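Local coordinates for protein probable fumarate reductase Ifc3 (Shewanella frigidimarina, PDB 1QO8) that catalyses the essentially one-way reduction of fumarate to succinate in vitro, using one FAD and four covalently bound c-type hemes in each subunit, at residues Y320-M325 / D355-H360; I498-G503 / Y537-G542. All coordinates share one frame; numbering follows the deposited sequence.

Interaction 1. Residues Y320-M325 / D355-H360; sequences YYRPTM and DWVQAH
A bend at chi2 (-73°), followed by an extended chi3, lays the side chain of Arg-322 across the backbone of Asp-355, while chi1 of Asp-355 (56°) turns its carboxylate back toward the arginine. One guanidinium face sits over the carbonyl of Asp-355, with CZ only 3.1 Å from Asp-355 O; none of the three nitrogens makes a hydrogen bond to that oxygen. The salt bridge instead runs from NH1 of Arg-322 to OD2 of Asp-355 (3.2 Å), meeting the carboxylate from above its plane. NH1 also makes a weak bond to Tyr-321 O. At the guanidinium edge, NH2 points into the indole face of Trp-356, 3.3 Å from CD2, a cation-pi contact with the two planes perpendicular. The contact thus fastens the end of helix 315-321, where Arg-322 leaves helical geometry, to the segment that leads into strand 357-364 in the flavoprotein part of the chain; Leu-516 of the second subunit packs on both Arg-322 and Trp-356. Three waters complete the polar network: one joins Tyr-321 O to Asp-355 OD2, another links Arg-322 NE to Val-357 O, and a third spans Arg-322 NH2 and Asp-355 OD2. Beyond them the contact turns apolar, as Met-325 CE reaches Val-357 CG1 and, at 3.6 Å, Ala-359 CB.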
loop_
_atom_site.group_PDB
_atom_site.type_symbol
_atom_site.label_atom_id
_atom_site.label_comp_id
_atom_site.label_asym_id
_atom_site.label_seq_id
_atom_site.Cartn_x
_atom_site.Cartn_y
_atom_site.Cartn_z
ATOM N N TYR A 320 -2.316 5.439 -6.532
ATOM C CA TYR A 320 -2.526 5.207 -5.122
ATOM C C TYR A 320 -1.271 4.957 -4.298
ATOM O O TYR A 320 -1.133 5.394 -3.140
ATOM C CB TYR A 320 -3.495 4.030 -4.868
ATOM C CG TYR A 320 -4.138 4.347 -3.504
ATOM C CD1 TYR A 320 -5.124 5.327 -3.379
ATOM C CD2 TYR A 320 -3.652 3.693 -2.403
ATOM C CE1 TYR A 320 -5.660 5.618 -2.105
ATOM C CE2 TYR A 320 -4.190 3.968 -1.148
ATOM C CZ TYR A 320 -5.195 4.903 -1.014
ATOM O OH TYR A 320 -5.659 5.148 0.246
ATOM N N TYR A 321 -0.341 4.201 -4.819
ATOM C CA TYR A 321 0.869 3.809 -4.112
ATOM C C TYR A 321 1.938 4.875 -4.316
ATOM O O TYR A 321 2.792 5.084 -3.458
ATOM C CB TYR A 321 1.354 2.450 -4.617
ATOM C CG TYR A 321 0.481 1.246 -4.330
ATOM C CD1 TYR A 321 -0.053 1.121 -3.044
ATOM C CD2 TYR A 321 0.147 0.271 -5.267
ATOM C CE1 TYR A 321 -0.832 0.024 -2.701
ATOM C CE2 TYR A 321 -0.652 -0.817 -4.916
ATOM C CZ TYR A 321 -1.153 -0.934 -3.629
ATOM O OH TYR A 321 -1.923 -1.986 -3.237
ATOM N N ARG A 322 1.999 5.510 -5.503
ATOM C CA ARG A 322 3.112 6.372 -5.871
ATOM C C ARG A 322 2.589 7.529 -6.708
ATOM O O ARG A 322 2.893 7.641 -7.905
ATOM C CB ARG A 322 4.182 5.619 -6.727
ATOM C CG ARG A 322 5.073 4.673 -5.935
ATOM C CD ARG A 322 6.061 5.560 -5.109
ATOM N NE ARG A 322 6.964 4.690 -4.338
ATOM C CZ ARG A 322 6.623 4.263 -3.101
ATOM N NH1 ARG A 322 5.469 4.667 -2.603
ATOM N NH2 ARG A 322 7.464 3.465 -2.436
ATOM N N PRO A 323 1.767 8.419 -6.142
ATOM C CA PRO A 323 1.254 9.549 -6.828
ATOM C C PRO A 323 2.228 10.483 -7.486
ATOM O O PRO A 323 1.795 11.023 -8.502
ATOM C CB PRO A 323 0.382 10.345 -5.790
ATOM C CG PRO A 323 1.039 9.955 -4.518
ATOM C CD PRO A 323 1.547 8.550 -4.664
ATOM N N THR A 324 3.495 10.583 -7.136
ATOM C CA THR A 324 4.411 11.505 -7.748
ATOM C C THR A 324 4.958 10.874 -9.046
ATOM O O THR A 324 5.608 11.592 -9.785
ATOM C CB THR A 324 5.640 11.911 -6.912
ATOM O OG1 THR A 324 6.365 10.786 -6.393
ATOM C CG2 THR A 324 5.148 12.799 -5.800
ATOM N N MET A 325 4.623 9.603 -9.274
ATOM C CA MET A 325 4.926 8.916 -10.502
ATOM C C MET A 325 3.722 8.831 -11.413
ATOM O O MET A 325 3.882 8.301 -12.512
ATOM C CB MET A 325 5.476 7.507 -10.228
ATOM C CG MET A 325 6.612 7.603 -9.196
ATOM S SD MET A 325 7.183 5.946 -8.708
ATOM C CE MET A 325 8.165 5.406 -10.087
ATOM N N ASP A 355 4.099 -1.050 -2.267
ATOM C CA ASP A 355 4.049 0.248 -2.954
ATOM C C ASP A 355 5.382 0.596 -3.637
ATOM O O ASP A 355 5.434 1.686 -4.226
ATOM C CB ASP A 355 3.570 1.342 -2.019
ATOM C CG ASP A 355 4.299 1.597 -0.722
ATOM O OD1 ASP A 355 4.879 0.646 -0.171
ATOM O OD2 ASP A 355 4.292 2.761 -0.277
ATOM N N TRP A 356 6.334 -0.286 -3.762
ATOM C CA TRP A 356 7.699 0.048 -4.215
ATOM C C TRP A 356 7.785 -0.122 -5.748
ATOM O O TRP A 356 7.513 -1.245 -6.208
ATOM C CB TRP A 356 8.823 -0.703 -3.456
ATOM C CG TRP A 356 9.009 0.021 -2.144
ATOM C CD1 TRP A 356 8.399 -0.261 -0.953
ATOM C CD2 TRP A 356 9.810 1.176 -1.909
ATOM N NE1 TRP A 356 8.764 0.637 0.025
ATOM C CE2 TRP A 356 9.619 1.539 -0.552
ATOM C CE3 TRP A 356 10.625 1.953 -2.732
ATOM C CZ2 TRP A 356 10.243 2.663 0.004
ATOM C CZ3 TRP A 356 11.220 3.082 -2.179
ATOM C CH2 TRP A 356 11.066 3.385 -0.818
ATOM N N VAL A 357 7.844 1.002 -6.448
ATOM C CA VAL A 357 7.813 1.081 -7.904
ATOM C C VAL A 357 9.102 1.736 -8.466
ATOM O O VAL A 357 9.682 2.746 -8.023
ATOM C CB VAL A 357 6.574 1.846 -8.386
ATOM C CG1 VAL A 357 6.472 1.954 -9.916
ATOM C CG2 VAL A 357 5.308 1.196 -7.777
ATOM N N GLN A 358 9.712 0.924 -9.350
ATOM C CA GLN A 358 10.962 1.336 -10.021
ATOM C C GLN A 358 10.584 1.921 -11.374
ATOM O O GLN A 358 9.735 1.408 -12.117
ATOM C CB GLN A 358 11.973 0.248 -10.164
ATOM C CG GLN A 358 13.176 0.617 -11.079
ATOM C CD GLN A 358 13.885 -0.706 -11.267
ATOM O OE1 GLN A 358 13.486 -1.514 -12.088
ATOM N NE2 GLN A 358 14.903 -0.924 -10.450
ATOM N N ALA A 359 11.304 3.022 -11.632
ATOM C CA ALA A 359 11.091 3.691 -12.925
ATOM C C ALA A 359 12.376 3.837 -13.724
ATOM O O ALA A 359 13.431 3.862 -13.138
ATOM C CB ALA A 359 10.624 5.128 -12.665
ATOM N N HIS A 360 12.261 4.339 -14.943
ATOM C CA HIS A 360 13.455 4.577 -15.767
ATOM C C HIS A 360 13.312 6.013 -16.203
ATOM O O HIS A 360 12.260 6.451 -16.604
ATOM C CB HIS A 360 13.515 3.551 -16.909
ATOM C CG HIS A 360 14.677 3.811 -17.817
ATOM N ND1 HIS A 360 15.798 3.029 -17.871
ATOM C CD2 HIS A 360 14.866 4.787 -18.744
ATOM C CE1 HIS A 360 16.656 3.517 -18.758
ATOM N NE2 HIS A 360 16.063 4.528 -19.320
HETATM O O HOH W 1 2.284 4.528 -0.745
HETATM O O HOH W 2 9.183 3.782 -5.458
HETATM O O HOH W 3 6.884 3.071 0.374
#

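Interaction 2. Residues I498-G503 / Y537-G542; sequences IHHTMG and YNRLGG. With FAD (flavin-adenine dinucleotide), chain G.
Arg-539 lays its CD methylene over the face of the His-500 imidazole, 3.4 Å from the ring centroid and 9° off the normal, a CH-pi contact close to the ring centre. An extended start to the arginine chain (chi1 172°) carries it across His-500, and a bend at chi3 (64°) then turns the guanidinium toward His-499 and the flavin. There NH2 of Arg-539 lies at the edge of the His-499 ring, 3.5 Å from CD2, and NH1 comes 3.3 Å from N1 of the isoalloxazine. His-500 meets both the arginine and the cofactor: its ring edge faces the ribityl hydroxyl, with CE1 3.0 Å from FAD O3'. His-499 approaches the dimethylbenzene end of the flavin, CE1 lying 3.3 Å from FAD C8, while its ND1 is bonded to Ser-331. The two histidines can both point this way because they form a classic beta bulge of strand 489-505, opposite Gln-358 of the neighbouring strand 357-364. Further along, Met-502 folds at chi2 and chi3 against the loop, its SD 3.5 Å from Arg-539 N and its CE against Tyr-537 O. The loop ends at Gly-542, the N-cap of helix 543-563, whose amide makes a weak bond to FAD O2. By similarity His-499, Arg-539 and Gly-542 bind fumarate and succinate. The guanidinium of Arg-539 probably makes the pocket more positive, consistent with binding a dicarboxylate, and a positive group beside N1 would be expected to favour negative charge on a reduced flavin.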
loop_
_atom_site.group_PDB
_atom_site.type_symbol
_atom_site.label_atom_id
_atom_site.label_comp_id
_atom_site.label_asym_id
_atom_site.label_seq_id
_atom_site.Cartn_x
_atom_site.Cartn_y
_atom_site.Cartn_z
ATOM N N ILE A 498 7.386 4.163 -15.698
ATOM C CA ILE A 498 7.274 3.001 -14.807
ATOM C C ILE A 498 7.841 1.814 -15.516
ATOM O O ILE A 498 7.584 1.510 -16.690
ATOM C CB ILE A 498 5.779 2.820 -14.333
ATOM C CG1 ILE A 498 5.596 4.098 -13.426
ATOM C CG2 ILE A 498 5.704 1.621 -13.412
ATOM C CD1 ILE A 498 4.178 4.558 -13.410
ATOM N N HIS A 499 8.621 1.006 -14.868
ATOM C CA HIS A 499 9.345 -0.085 -15.413
ATOM C C HIS A 499 9.156 -1.323 -14.601
ATOM O O HIS A 499 9.104 -2.350 -15.293
ATOM C CB HIS A 499 10.888 0.350 -15.381
ATOM C CG HIS A 499 11.718 -0.714 -16.031
ATOM N ND1 HIS A 499 11.613 -0.855 -17.405
ATOM C CD2 HIS A 499 12.612 -1.618 -15.612
ATOM C CE1 HIS A 499 12.424 -1.860 -17.816
ATOM N NE2 HIS A 499 12.979 -2.359 -16.737
ATOM N N HIS A 500 9.086 -1.335 -13.275
ATOM C CA HIS A 500 9.056 -2.691 -12.680
ATOM C C HIS A 500 8.367 -2.409 -11.341
ATOM O O HIS A 500 8.700 -1.421 -10.685
ATOM C CB HIS A 500 10.411 -3.294 -12.458
ATOM C CG HIS A 500 10.395 -4.684 -11.845
ATOM N ND1 HIS A 500 10.321 -5.804 -12.573
ATOM C CD2 HIS A 500 10.416 -5.052 -10.493
ATOM C CE1 HIS A 500 10.374 -6.896 -11.768
ATOM N NE2 HIS A 500 10.366 -6.469 -10.521
ATOM N N THR A 501 7.433 -3.253 -10.891
ATOM C CA THR A 501 6.939 -3.090 -9.531
ATOM C C THR A 501 7.464 -4.159 -8.611
ATOM O O THR A 501 6.973 -5.279 -8.663
ATOM C CB THR A 501 5.377 -3.114 -9.546
ATOM O OG1 THR A 501 4.908 -4.318 -10.163
ATOM C CG2 THR A 501 4.916 -1.995 -10.436
ATOM N N MET A 502 8.482 -3.868 -7.809
ATOM C CA MET A 502 9.084 -4.783 -6.895
ATOM C C MET A 502 8.063 -5.269 -5.858
ATOM O O MET A 502 8.289 -6.401 -5.392
ATOM C CB MET A 502 10.190 -4.142 -5.965
ATOM C CG MET A 502 11.515 -3.746 -6.686
ATOM S SD MET A 502 11.512 -2.415 -7.893
ATOM C CE MET A 502 11.205 -0.932 -6.936
ATOM N N GLY A 503 7.101 -4.471 -5.430
ATOM C CA GLY A 503 6.218 -4.963 -4.408
ATOM C C GLY A 503 5.188 -5.929 -5.024
ATOM O O GLY A 503 5.021 -5.951 -6.273
ATOM N N TYR A 537 13.634 -2.841 -2.028
ATOM C CA TYR A 537 13.211 -1.532 -2.587
ATOM C C TYR A 537 13.778 -1.269 -3.960
ATOM O O TYR A 537 13.438 -0.215 -4.515
ATOM C CB TYR A 537 13.591 -0.382 -1.626
ATOM C CG TYR A 537 12.835 -0.291 -0.325
ATOM C CD1 TYR A 537 11.923 -1.275 0.064
ATOM C CD2 TYR A 537 13.000 0.809 0.525
ATOM C CE1 TYR A 537 11.217 -1.164 1.252
ATOM C CE2 TYR A 537 12.303 0.935 1.728
ATOM C CZ TYR A 537 11.406 -0.053 2.074
ATOM O OH TYR A 537 10.673 0.021 3.229
ATOM N N ASN A 538 14.564 -2.148 -4.599
ATOM C CA ASN A 538 15.062 -1.731 -5.951
ATOM C C ASN A 538 15.516 -2.959 -6.683
ATOM O O ASN A 538 16.402 -3.648 -6.156
ATOM C CB ASN A 538 16.192 -0.717 -5.785
ATOM C CG ASN A 538 16.703 -0.241 -7.142
ATOM O OD1 ASN A 538 15.985 0.254 -8.001
ATOM N ND2 ASN A 538 17.973 -0.501 -7.415
ATOM N N ARG A 539 14.954 -3.243 -7.857
ATOM C CA ARG A 539 15.358 -4.454 -8.615
ATOM C C ARG A 539 16.716 -4.160 -9.285
ATOM O O ARG A 539 16.735 -3.106 -9.932
ATOM C CB ARG A 539 14.312 -4.717 -9.715
ATOM C CG ARG A 539 14.584 -5.790 -10.763
ATOM C CD ARG A 539 13.744 -5.666 -12.045
ATOM N NE ARG A 539 14.164 -4.375 -12.652
ATOM C CZ ARG A 539 15.053 -4.160 -13.615
ATOM N NH1 ARG A 539 15.578 -5.252 -14.179
ATOM N NH2 ARG A 539 15.410 -2.931 -13.971
ATOM N N LEU A 540 17.718 -5.035 -9.170
ATOM C CA LEU A 540 18.840 -4.999 -10.113
ATOM C C LEU A 540 18.626 -5.619 -11.473
ATOM O O LEU A 540 17.980 -6.672 -11.663
ATOM C CB LEU A 540 20.025 -5.743 -9.420
ATOM C CG LEU A 540 20.473 -5.101 -8.096
ATOM C CD1 LEU A 540 21.781 -5.657 -7.555
ATOM C CD2 LEU A 540 20.705 -3.593 -8.300
ATOM N N GLY A 541 19.175 -5.056 -12.531
ATOM C CA GLY A 541 19.154 -5.630 -13.894
ATOM C C GLY A 541 19.599 -7.093 -13.888
ATOM O O GLY A 541 20.594 -7.439 -13.239
ATOM N N GLY A 542 18.788 -8.037 -14.385
ATOM C CA GLY A 542 19.085 -9.417 -14.481
ATOM C C GLY A 542 18.469 -10.316 -13.407
ATOM O O GLY A 542 18.361 -11.551 -13.537
HETATM P PA FAD G . 5.136 -11.191 -17.242
HETATM O O1A FAD G . 6.208 -11.635 -18.188
HETATM O O2A FAD G . 4.589 -9.954 -17.339
HETATM O O5B FAD G . 3.911 -12.035 -17.749
HETATM C C5B FAD G . 2.619 -12.108 -17.017
HETATM C C4B FAD G . 1.560 -12.864 -17.965
HETATM O O4B FAD G . 0.303 -12.881 -17.127
HETATM C C3B FAD G . 1.155 -11.975 -19.187
HETATM O O3B FAD G . 1.368 -12.435 -20.445
HETATM C C2B FAD G . -0.226 -11.338 -18.787
HETATM O O2B FAD G . -1.121 -11.073 -19.894
HETATM C C1B FAD G . -0.800 -12.478 -18.032
HETATM N N9A FAD G . -1.847 -12.076 -17.084
HETATM C C8A FAD G . -1.917 -10.941 -16.316
HETATM N N7A FAD G . -3.048 -10.846 -15.673
HETATM C C5A FAD G . -3.778 -11.978 -16.023
HETATM C C6A FAD G . -5.137 -12.420 -15.722
HETATM N N6A FAD G . -5.960 -11.775 -14.942
HETATM N N1A FAD G . -5.466 -13.621 -16.260
HETATM C C2A FAD G . -4.670 -14.299 -17.154
HETATM N N3A FAD G . -3.411 -13.949 -17.502
HETATM C C4A FAD G . -3.055 -12.773 -16.920
HETATM N N1 FAD G . 14.483 -7.924 -15.823
HETATM C C2 FAD G . 15.610 -8.584 -15.804
HETATM O O2 FAD G . 16.060 -9.235 -14.920
HETATM N N3 FAD G . 16.499 -8.611 -16.921
HETATM C C4 FAD G . 16.076 -7.896 -18.037
HETATM O O4 FAD G . 16.793 -7.832 -18.996
HETATM C C4X FAD G . 14.841 -7.115 -18.005
HETATM N N5 FAD G . 14.481 -6.378 -19.067
HETATM C C5X FAD G . 13.302 -5.714 -19.084
HETATM C C6 FAD G . 12.980 -4.976 -20.232
HETATM C C7 FAD G . 11.786 -4.298 -20.284
HETATM C C7M FAD G . 11.368 -3.491 -21.471
HETATM C C8 FAD G . 10.885 -4.405 -19.164
HETATM C C8M FAD G . 9.550 -3.729 -19.238
HETATM C C9 FAD G . 11.184 -5.151 -18.053
HETATM C C9A FAD G . 12.381 -5.824 -17.971
HETATM N N10 FAD G . 12.813 -6.592 -16.872
HETATM C C10 FAD G . 13.995 -7.226 -16.854
HETATM C "C1'" FAD G . 11.814 -7.062 -15.860
HETATM C "C2'" FAD G . 11.435 -8.554 -16.147
HETATM O "O2'" FAD G . 11.353 -8.550 -17.612
HETATM C "C3'" FAD G . 9.964 -8.698 -15.685
HETATM O "O3'" FAD G . 9.841 -8.410 -14.286
HETATM C "C4'" FAD G . 9.668 -10.235 -15.622
HETATM O "O4'" FAD G . 9.718 -10.650 -17.021
HETATM C "C5'" FAD G . 8.176 -10.362 -15.148
HETATM O "O5'" FAD G . 7.826 -11.844 -15.503
HETATM P P FAD G . 6.491 -12.492 -15.089
HETATM O O1P FAD G . 6.597 -13.916 -15.584
HETATM O O2P FAD G . 6.391 -12.205 -13.728
HETATM O O3P FAD G . 5.500 -11.654 -15.734
#

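Overall arrangement
Interactions 1 and 2 lie 11 Å apart between centres and meet through strands 357-364 and 489-505, antiparallel neighbours in one sheet. Gln-358 is the main bridge: its backbone N probably bonds to His-500 O (2.9 Å) at the bulge, and its side-chain NE2 bonds to Asn-538 OD1 and probably to Arg-539 O (2.9 Å), and so ties the strand of interaction 1 to the loop that carries Arg-539 past the flavin. A second junction stacks Trp-356 on Tyr-537, with CZ2 of the former 3.2 Å from CE2 of the latter. His-360, like His-499, Arg-539 and Gly-542, probably contributes to succinate binding, as in related fumarate reductases.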